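PDB 4XG0: uncharacterized protein from Bordetella bronchiseptica, which probably acts as a kinase in a catabolic pathway for acid sugars, pairing a sugar-binding N-terminal domain with a nucleotide-binding C-terminal domain. Local coordinates for residues D112-G117 with T145-R150; A121-A126 with A136-A141; R201-A206 with Q221-A226. One frame throughout, in Å; residues are numbered along the deposited sequence.

Contact 1: D112-G117 with T145-R150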
loop_
_atom_site.group_PDB
_atom_site.type_symbol
_atom_site.label_atom_id
_atom_site.label_comp_id
_atom_site.label_asym_id
_atom_site.label_seq_id
_atom_site.Cartn_x
_atom_site.Cartn_y
_atom_site.Cartn_z
ATOM N N ASP A 112 9.423 18.404 3.827
ATOM C CA ASP A 112 10.181 18.677 2.612
ATOM C C ASP A 112 11.165 17.530 2.398
ATOM O O ASP A 112 11.865 17.101 3.345
ATOM C CB ASP A 112 10.946 20.014 2.796
ATOM C CG ASP A 112 11.707 20.486 1.535
ATOM O OD1 ASP A 112 11.181 20.409 0.394
ATOM O OD2 ASP A 112 12.847 21.023 1.727
ATOM N N SER A 113 11.248 17.074 1.157
ATOM C CA SER A 113 12.278 16.110 0.772
ATOM C C SER A 113 13.655 16.670 1.004
ATOM O O SER A 113 14.581 15.897 1.228
ATOM C CB SER A 113 12.172 15.679 -0.692
ATOM O OG SER A 113 12.328 16.763 -1.570
ATOM N N THR A 114 13.795 17.995 0.892
ATOM C CA THR A 114 15.098 18.610 1.083
ATOM C C THR A 114 15.312 19.244 2.455
ATOM O O THR A 114 16.199 20.093 2.612
ATOM C CB THR A 114 15.445 19.598 -0.061
ATOM O OG1 THR A 114 14.342 20.474 -0.328
ATOM C CG2 THR A 114 15.832 18.833 -1.327
ATOM N N LEU A 115 14.548 18.798 3.454
ATOM C CA LEU A 115 14.824 19.101 4.872
ATOM C C LEU A 115 14.571 20.533 5.343
ATOM O O LEU A 115 14.943 20.846 6.462
ATOM C CB LEU A 115 16.288 18.783 5.226
ATOM C CG LEU A 115 16.831 17.473 4.686
ATOM C CD1 LEU A 115 18.274 17.265 5.148
ATOM C CD2 LEU A 115 15.969 16.277 5.109
ATOM N N ARG A 116 13.977 21.390 4.511
ATOM C CA ARG A 116 13.765 22.770 4.905
ATOM C C ARG A 116 12.699 22.792 5.978
ATOM O O ARG A 116 11.660 22.126 5.856
ATOM C CB ARG A 116 13.365 23.655 3.727
ATOM C CG ARG A 116 14.465 23.845 2.701
ATOM C CD ARG A 116 13.947 24.467 1.418
ATOM N NE ARG A 116 13.027 23.581 0.710
ATOM C CZ ARG A 116 12.313 23.921 -0.366
ATOM N NH1 ARG A 116 12.396 25.150 -0.866
ATOM N NH2 ARG A 116 11.505 23.034 -0.947
ATOM N N GLY A 117 12.976 23.528 7.044
ATOM C CA GLY A 117 12.071 23.662 8.162
ATOM C C GLY A 117 12.767 23.498 9.502
ATOM O O GLY A 117 13.979 23.298 9.554
ATOM N N THR A 145 11.661 12.263 -7.977
ATOM C CA THR A 145 12.172 13.625 -8.145
ATOM C C THR A 145 13.643 13.824 -7.792
ATOM O O THR A 145 14.110 14.943 -7.729
ATOM C CB THR A 145 11.335 14.651 -7.386
ATOM O OG1 THR A 145 11.421 14.425 -5.990
ATOM C CG2 THR A 145 9.847 14.500 -7.764
ATOM N N GLY A 146 14.364 12.735 -7.585
ATOM C CA GLY A 146 15.809 12.803 -7.443
ATOM C C GLY A 146 16.311 12.933 -6.027
ATOM O O GLY A 146 17.508 13.130 -5.812
ATOM N N ARG A 147 15.443 12.783 -5.041
ATOM C CA ARG A 147 15.932 12.854 -3.666
ATOM C C ARG A 147 16.093 11.453 -3.114
ATOM O O ARG A 147 15.202 10.621 -3.239
ATOM C CB ARG A 147 14.994 13.665 -2.803
ATOM C CG ARG A 147 15.010 15.156 -3.074
ATOM C CD ARG A 147 13.972 15.538 -4.101
ATOM N NE ARG A 147 13.838 16.985 -4.182
ATOM C CZ ARG A 147 14.341 17.750 -5.154
ATOM N NH1 ARG A 147 14.189 19.065 -5.088
ATOM N NH2 ARG A 147 14.981 17.223 -6.196
ATOM N N THR A 148 17.245 11.184 -2.534
ATOM C CA THR A 148 17.538 9.878 -1.981
ATOM C C THR A 148 18.208 10.104 -0.634
ATOM O O THR A 148 18.646 11.207 -0.349
ATOM C CB THR A 148 18.431 9.055 -2.900
ATOM O OG1 THR A 148 19.684 9.739 -3.158
ATOM C CG2 THR A 148 17.718 8.796 -4.223
ATOM N N VAL A 149 18.232 9.059 0.187
ATOM C CA VAL A 149 18.919 9.090 1.473
ATOM C C VAL A 149 20.009 8.027 1.413
ATOM O O VAL A 149 19.731 6.812 1.234
ATOM C CB VAL A 149 17.957 8.850 2.656
ATOM C CG1 VAL A 149 18.737 8.715 3.956
ATOM C CG2 VAL A 149 16.930 10.002 2.755
ATOM N N ARG A 150 21.250 8.498 1.523
ATOM C CA ARG A 150 22.454 7.681 1.342
ATOM C C ARG A 150 23.364 7.758 2.563
ATOM O O ARG A 150 23.935 8.807 2.839
ATOM C CB ARG A 150 23.234 8.170 0.127
ATOM C CG ARG A 150 22.404 8.158 -1.141
ATOM C CD ARG A 150 23.276 8.390 -2.368
ATOM N NE ARG A 150 22.448 8.776 -3.501
ATOM C CZ ARG A 150 22.881 8.917 -4.753
ATOM N NH1 ARG A 150 22.012 9.264 -5.699
ATOM N NH2 ARG A 150 24.165 8.733 -5.060
HETATM O O HOH W 1 12.772 20.016 -2.777
#
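Arg147 lays its aliphatic chain and the edge of its guanidinium against Ser113. Arg147 NE reaches Ser113 OG at 3.0 Å in the plane of the guanidinium, but the N-H...O angle is only 134° and the bond is weak. Apolar packing runs beside it: Ser113 CB rests on Arg147 CG at 3.7 Å, and the methyl CG2 of Thr114 approaches Arg147 NE obliquely at 3.9 Å. A bend at chi2 (91°) brings NE beside Ser113, with NH1 on the Thr114 side. One bridging water, also at the guanidinium edge, accepts from Arg147 NH1 and donates to Thr114 OG1, 2.9 Å from each. The two sides are a type I beta turn from Asp112 to Leu115 and a G1 beta bulge in which Gly146 and Arg147 both face Phe142, at the start of strand 147-150. Behind the first shell, Arg147 NH2 makes a weak bond to Thr145 O, and Thr114 OG1 donates to Asp112 OD2 at 2.6 Å. That oxygen also takes Arg116 N. Arg116 grips the carboxylate side-on from above its plane, Arg116 NE lying 2.8 Å from Asp112 OD2 in a salt bridge and NH2 going to OD1. Arg116 NH1 has a second anionic partner in Asp169. A bound citrate, probably from the crystallisation liquor, is hydrogen-bonded to Ser113 OG and Asp112 OD1, consistent with a pocket for an acidic ligand.

Contact 2: A121-A126 with A136-A141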
loop_
_atom_site.group_PDB
_atom_site.type_symbol
_atom_site.label_atom_id
_atom_site.label_comp_id
_atom_site.label_asym_id
_atom_site.label_seq_id
_atom_site.Cartn_x
_atom_site.Cartn_y
_atom_site.Cartn_z
ATOM N N ALA A 121 12.922 19.929 15.522
ATOM C CA ALA A 121 12.006 20.431 16.543
ATOM C C ALA A 121 10.620 19.812 16.341
ATOM O O ALA A 121 9.988 19.357 17.289
ATOM C CB ALA A 121 11.936 21.972 16.506
ATOM N N GLU A 122 10.197 19.756 15.086
ATOM C CA GLU A 122 8.829 19.284 14.757
ATOM C C GLU A 122 8.761 17.778 14.939
ATOM O O GLU A 122 7.770 17.259 15.445
ATOM C CB GLU A 122 8.412 19.686 13.337
ATOM C CG GLU A 122 8.200 21.183 13.124
ATOM C CD GLU A 122 7.466 21.478 11.821
ATOM O OE1 GLU A 122 6.940 20.512 11.233
ATOM O OE2 GLU A 122 7.395 22.654 11.390
ATOM N N ILE A 123 9.836 17.072 14.595
ATOM C CA ILE A 123 9.853 15.614 14.752
ATOM C C ILE A 123 9.768 15.173 16.204
ATOM O O ILE A 123 8.951 14.332 16.547
ATOM C CB ILE A 123 11.071 14.978 14.054
ATOM C CG1 ILE A 123 10.842 15.008 12.538
ATOM C CG2 ILE A 123 11.290 13.555 14.557
ATOM C CD1 ILE A 123 12.119 14.789 11.736
ATOM N N ASP A 124 10.601 15.733 17.078
ATOM C CA ASP A 124 10.481 15.421 18.490
ATOM C C ASP A 124 9.109 15.742 19.076
ATOM O O ASP A 124 8.564 14.958 19.836
ATOM C CB ASP A 124 11.565 16.162 19.276
ATOM C CG ASP A 124 12.935 15.568 19.055
ATOM O OD1 ASP A 124 13.006 14.378 18.665
ATOM O OD2 ASP A 124 13.933 16.292 19.278
ATOM N N ALA A 125 8.549 16.890 18.722
ATOM C CA ALA A 125 7.261 17.293 19.260
ATOM C C ALA A 125 6.172 16.329 18.794
ATOM O O ALA A 125 5.291 15.958 19.552
ATOM C CB ALA A 125 6.927 18.714 18.835
ATOM N N ALA A 126 6.267 15.894 17.546
ATOM C CA ALA A 126 5.236 15.015 16.998
ATOM C C ALA A 126 5.321 13.640 17.654
ATOM O O ALA A 126 4.319 13.068 18.047
ATOM C CB ALA A 126 5.387 14.895 15.492
ATOM N N ALA A 136 10.052 7.523 15.540
ATOM C CA ALA A 136 9.992 8.372 14.349
ATOM C C ALA A 136 10.908 7.706 13.357
ATOM O O ALA A 136 12.106 7.571 13.625
ATOM C CB ALA A 136 10.473 9.802 14.653
ATOM N N VAL A 137 10.343 7.294 12.227
ATOM C CA VAL A 137 11.069 6.578 11.192
ATOM C C VAL A 137 11.236 7.539 10.038
ATOM O O VAL A 137 10.303 7.798 9.271
ATOM C CB VAL A 137 10.319 5.318 10.769
ATOM C CG1 VAL A 137 11.176 4.518 9.764
ATOM C CG2 VAL A 137 9.946 4.489 12.018
ATOM N N VAL A 138 12.438 8.068 9.918
ATOM C CA VAL A 138 12.661 9.251 9.110
ATOM C C VAL A 138 13.321 8.887 7.793
ATOM O O VAL A 138 14.446 8.341 7.749
ATOM C CB VAL A 138 13.558 10.242 9.855
ATOM C CG1 VAL A 138 13.739 11.477 9.042
ATOM C CG2 VAL A 138 12.942 10.606 11.196
ATOM N N CYS A 139 12.630 9.197 6.707
ATOM C CA CYS A 139 13.185 8.968 5.378
ATOM C C CYS A 139 12.524 9.905 4.346
ATOM O O CYS A 139 11.493 9.581 3.745
ATOM C CB CYS A 139 12.964 7.526 4.963
ATOM S SG CYS A 139 13.514 7.193 3.259
ATOM N N PRO A 140 13.149 11.052 4.094
ATOM C CA PRO A 140 12.469 12.028 3.233
ATOM C C PRO A 140 12.711 11.799 1.729
ATOM O O PRO A 140 12.446 12.678 0.892
ATOM C CB PRO A 140 13.058 13.369 3.697
ATOM C CG PRO A 140 13.625 13.096 5.045
ATOM C CD PRO A 140 14.168 11.708 4.918
ATOM N N ALA A 141 13.259 10.657 1.382
ATOM C CA ALA A 141 13.520 10.352 -0.041
ATOM C C ALA A 141 12.304 10.519 -0.922
ATOM O O ALA A 141 11.170 10.202 -0.522
ATOM C CB ALA A 141 14.030 8.942 -0.198
#
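Ile123 meets strand 135-139 with both of its branches, and its first torsion decides which goes where. At chi1 -74° the short branch CG2 stands opposite the backbone N, while CG1 lies beside that N; an extended chi2 of 163° then carries CD1 onward, away from the helix backbone. On the strand side, CG2 of Val138 is the methyl that meets this extended branch.

The two touches fall on alternate residues of the strand. Ile123 CG2 sits against Ala136 CB at 3.8 Å, methyl to methyl, and Ile123 CD1 approaches Val138 CG2 more loosely, at 4.3 Å. Ala136 and Val138 both direct their CB toward the helix, as residues two apart on a strand do, and one isoleucine spans them. No hydrogen bond crosses; the interface is a small, buried, wholly apolar patch. It belongs to a beta-alpha-beta crossover in which helix 119-130 joins strand 106-110 to strand 135-139, two parallel strands of the central sheet with strand 234-238 between them.

Glu122 next to the isoleucine turns elsewhere, its carboxylate held by Lys109 and Ser80. Leu183 of helix 179-183 closes over both Ile123 and Val138, and helix 85-101 flanks the helix through Val92, which touches Glu122 and Ala126. Within the sheet, Ala136 and Val138 pair their backbones with strand 209-212 through Val210, while Val137 pairs with Val235 and Val237 of strand 234-238.

Contact 3: R201-A206 with Q221-A226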
loop_
_atom_site.group_PDB
_atom_site.type_symbol
_atom_site.label_atom_id
_atom_site.label_comp_id
_atom_site.label_asym_id
_atom_site.label_seq_id
_atom_site.Cartn_x
_atom_site.Cartn_y
_atom_site.Cartn_z
ATOM N N ARG A 201 12.412 -5.356 12.517
ATOM C CA ARG A 201 13.124 -5.678 13.747
ATOM C C ARG A 201 14.217 -4.652 14.020
ATOM O O ARG A 201 14.344 -4.154 15.137
ATOM C CB ARG A 201 13.732 -7.081 13.662
ATOM C CG ARG A 201 12.859 -8.184 14.261
ATOM C CD ARG A 201 13.270 -9.578 13.770
ATOM N NE ARG A 201 12.104 -10.449 13.593
ATOM C CZ ARG A 201 11.858 -11.197 12.514
ATOM N NH1 ARG A 201 10.761 -11.945 12.464
ATOM N NH2 ARG A 201 12.699 -11.214 11.483
ATOM N N ARG A 202 15.012 -4.336 13.001
ATOM C CA ARG A 202 16.132 -3.418 13.185
ATOM C C ARG A 202 15.686 -1.973 13.477
ATOM O O ARG A 202 16.384 -1.234 14.178
ATOM C CB ARG A 202 17.069 -3.463 11.972
ATOM C CG ARG A 202 17.650 -4.848 11.713
ATOM C CD ARG A 202 18.904 -4.784 10.868
ATOM N NE ARG A 202 18.658 -4.384 9.483
ATOM C CZ ARG A 202 19.285 -3.397 8.851
ATOM N NH1 ARG A 202 18.995 -3.134 7.590
ATOM N NH2 ARG A 202 20.201 -2.660 9.463
ATOM N N ILE A 203 14.538 -1.556 12.935
ATOM C CA ILE A 203 14.055 -0.212 13.218
ATOM C C ILE A 203 13.609 -0.126 14.685
ATOM O O ILE A 203 13.819 0.884 15.363
ATOM C CB ILE A 203 12.898 0.173 12.289
ATOM C CG1 ILE A 203 13.415 0.418 10.873
ATOM C CG2 ILE A 203 12.172 1.403 12.812
ATOM C CD1 ILE A 203 12.285 0.468 9.808
ATOM N N ALA A 204 12.981 -1.183 15.174
ATOM C CA ALA A 204 12.534 -1.204 16.561
ATOM C C ALA A 204 13.740 -1.123 17.500
ATOM O O ALA A 204 13.714 -0.415 18.505
ATOM C CB ALA A 204 11.737 -2.475 16.847
ATOM N N ALA A 205 14.797 -1.850 17.156
ATOM C CA ALA A 205 16.015 -1.845 17.958
ATOM C C ALA A 205 16.656 -0.456 18.021
ATOM O O ALA A 205 17.345 -0.124 18.997
ATOM C CB ALA A 205 17.006 -2.864 17.412
ATOM N N ALA A 206 16.418 0.349 16.988
ATOM C CA ALA A 206 17.040 1.670 16.859
ATOM C C ALA A 206 16.143 2.789 17.381
ATOM O O ALA A 206 16.361 3.958 17.089
ATOM C CB ALA A 206 17.409 1.933 15.397
ATOM N N GLN A 221 9.300 1.308 -0.678
ATOM C CA GLN A 221 8.208 0.354 -0.435
ATOM C C GLN A 221 8.553 -0.651 0.667
ATOM O O GLN A 221 7.691 -1.001 1.522
ATOM C CB GLN A 221 7.843 -0.397 -1.718
ATOM C CG GLN A 221 6.774 -1.506 -1.535
ATOM C CD GLN A 221 6.509 -2.246 -2.819
ATOM O OE1 GLN A 221 7.381 -2.967 -3.327
ATOM N NE2 GLN A 221 5.312 -2.070 -3.367
ATOM N N ARG A 222 9.798 -1.140 0.644
ATOM C CA ARG A 222 10.278 -2.047 1.683
ATOM C C ARG A 222 10.162 -1.373 3.031
ATOM O O ARG A 222 9.786 -2.001 4.016
ATOM C CB ARG A 222 11.745 -2.460 1.443
ATOM C CG ARG A 222 12.307 -3.424 2.456
ATOM C CD ARG A 222 13.726 -3.900 2.094
ATOM N NE ARG A 222 13.846 -4.181 0.659
ATOM C CZ ARG A 222 14.623 -3.515 -0.203
ATOM N NH1 ARG A 222 15.430 -2.525 0.192
ATOM N NH2 ARG A 222 14.616 -3.872 -1.481
ATOM N N LEU A 223 10.549 -0.099 3.098
ATOM C CA LEU A 223 10.492 0.640 4.354
ATOM C C LEU A 223 9.043 0.810 4.790
ATOM O O LEU A 223 8.730 0.633 5.958
ATOM C CB LEU A 223 11.184 2.024 4.236
ATOM C CG LEU A 223 11.030 2.985 5.418
ATOM C CD1 LEU A 223 11.533 2.376 6.685
ATOM C CD2 LEU A 223 11.759 4.285 5.186
ATOM N N ALA A 224 8.159 1.144 3.847
ATOM C CA ALA A 224 6.742 1.299 4.158
ATOM C C ALA A 224 6.162 -0.014 4.713
ATOM O O ALA A 224 5.419 -0.009 5.686
ATOM C CB ALA A 224 5.975 1.725 2.922
ATOM N N ARG A 225 6.519 -1.144 4.109
ATOM C CA ARG A 225 6.082 -2.440 4.610
ATOM C C ARG A 225 6.583 -2.719 6.035
ATOM O O ARG A 225 5.823 -3.215 6.885
ATOM C CB ARG A 225 6.507 -3.553 3.655
ATOM C CG ARG A 225 5.773 -3.455 2.330
ATOM C CD ARG A 225 6.176 -4.531 1.335
ATOM N NE ARG A 225 5.218 -4.550 0.229
ATOM C CZ ARG A 225 5.381 -5.188 -0.932
ATOM N NH1 ARG A 225 6.492 -5.871 -1.195
ATOM N NH2 ARG A 225 4.418 -5.128 -1.850
ATOM N N ALA A 226 7.856 -2.431 6.290
ATOM C CA ALA A 226 8.413 -2.560 7.624
ATOM C C ALA A 226 7.655 -1.696 8.607
ATOM O O ALA A 226 7.355 -2.127 9.711
ATOM C CB ALA A 226 9.899 -2.191 7.639
#
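Ile203 and Leu223 cross at about a right angle, and their terminal methyls meet where they do: Ile203 CD1 lies 3.7 Å from Leu223 CD1. The same methyl, Ile203 CD1, also approaches Ala226 CB, at 4.2 Å, so that it points between two residues three apart on the facing helix, which lie on one side of it. The two chains arrive differently. Ile203 directs its CB toward helix 217-230, and a nearly extended chi2 (166°) pushes CD1 to the front. Leu223 leaves its helix more obliquely, and it is the branching at CG, with CD1 set by chi2 near 58°, that brings a methyl across to the isoleucine. Ala226 has just its CB to offer, which lets the backbones come near: the CA atoms of Ile203 and Ala226 are 8.3 Å apart. In the fold, helices 196-205 and 217-230 are joined through strand 209-212 and lie side by side on one face of the parallel sheet, in an alpha/beta layered arrangement. The sheet supplies the floor, with Ile135 under Ile203 and Val137 under both crossing chains. Leu199 and Ala200, earlier on helix 196-205, extend the apolar seam to Ala226. Across helix 217-230, Ala224 packs on Leu242, Pro245 and Val249 of helix 240-252.

In the fold
Strand 135-139 and the residues just after it connect the three contacts. Contact 2 uses one face of the strand, through Ala136 and Val138, while Val137 and Cys139 face the other way, to contact 3: Cys139 CB lies 3.5 Å from Leu223 CD2, and Val137 CG2 lies 3.9 Å from Ile203 CG2. The centres of contacts 2 and 3 are about 15 Å apart. Past the end of the strand, Pro140 O comes within 3.4 Å of Ser113 CB, joining contact 2 to contact 1, whose chain loop encloses it. The bound citrate is hydrogen-bonded by residues of contact 1; contact 3 is about 8 Å from contact 1 at their nearest atoms and does not touch it.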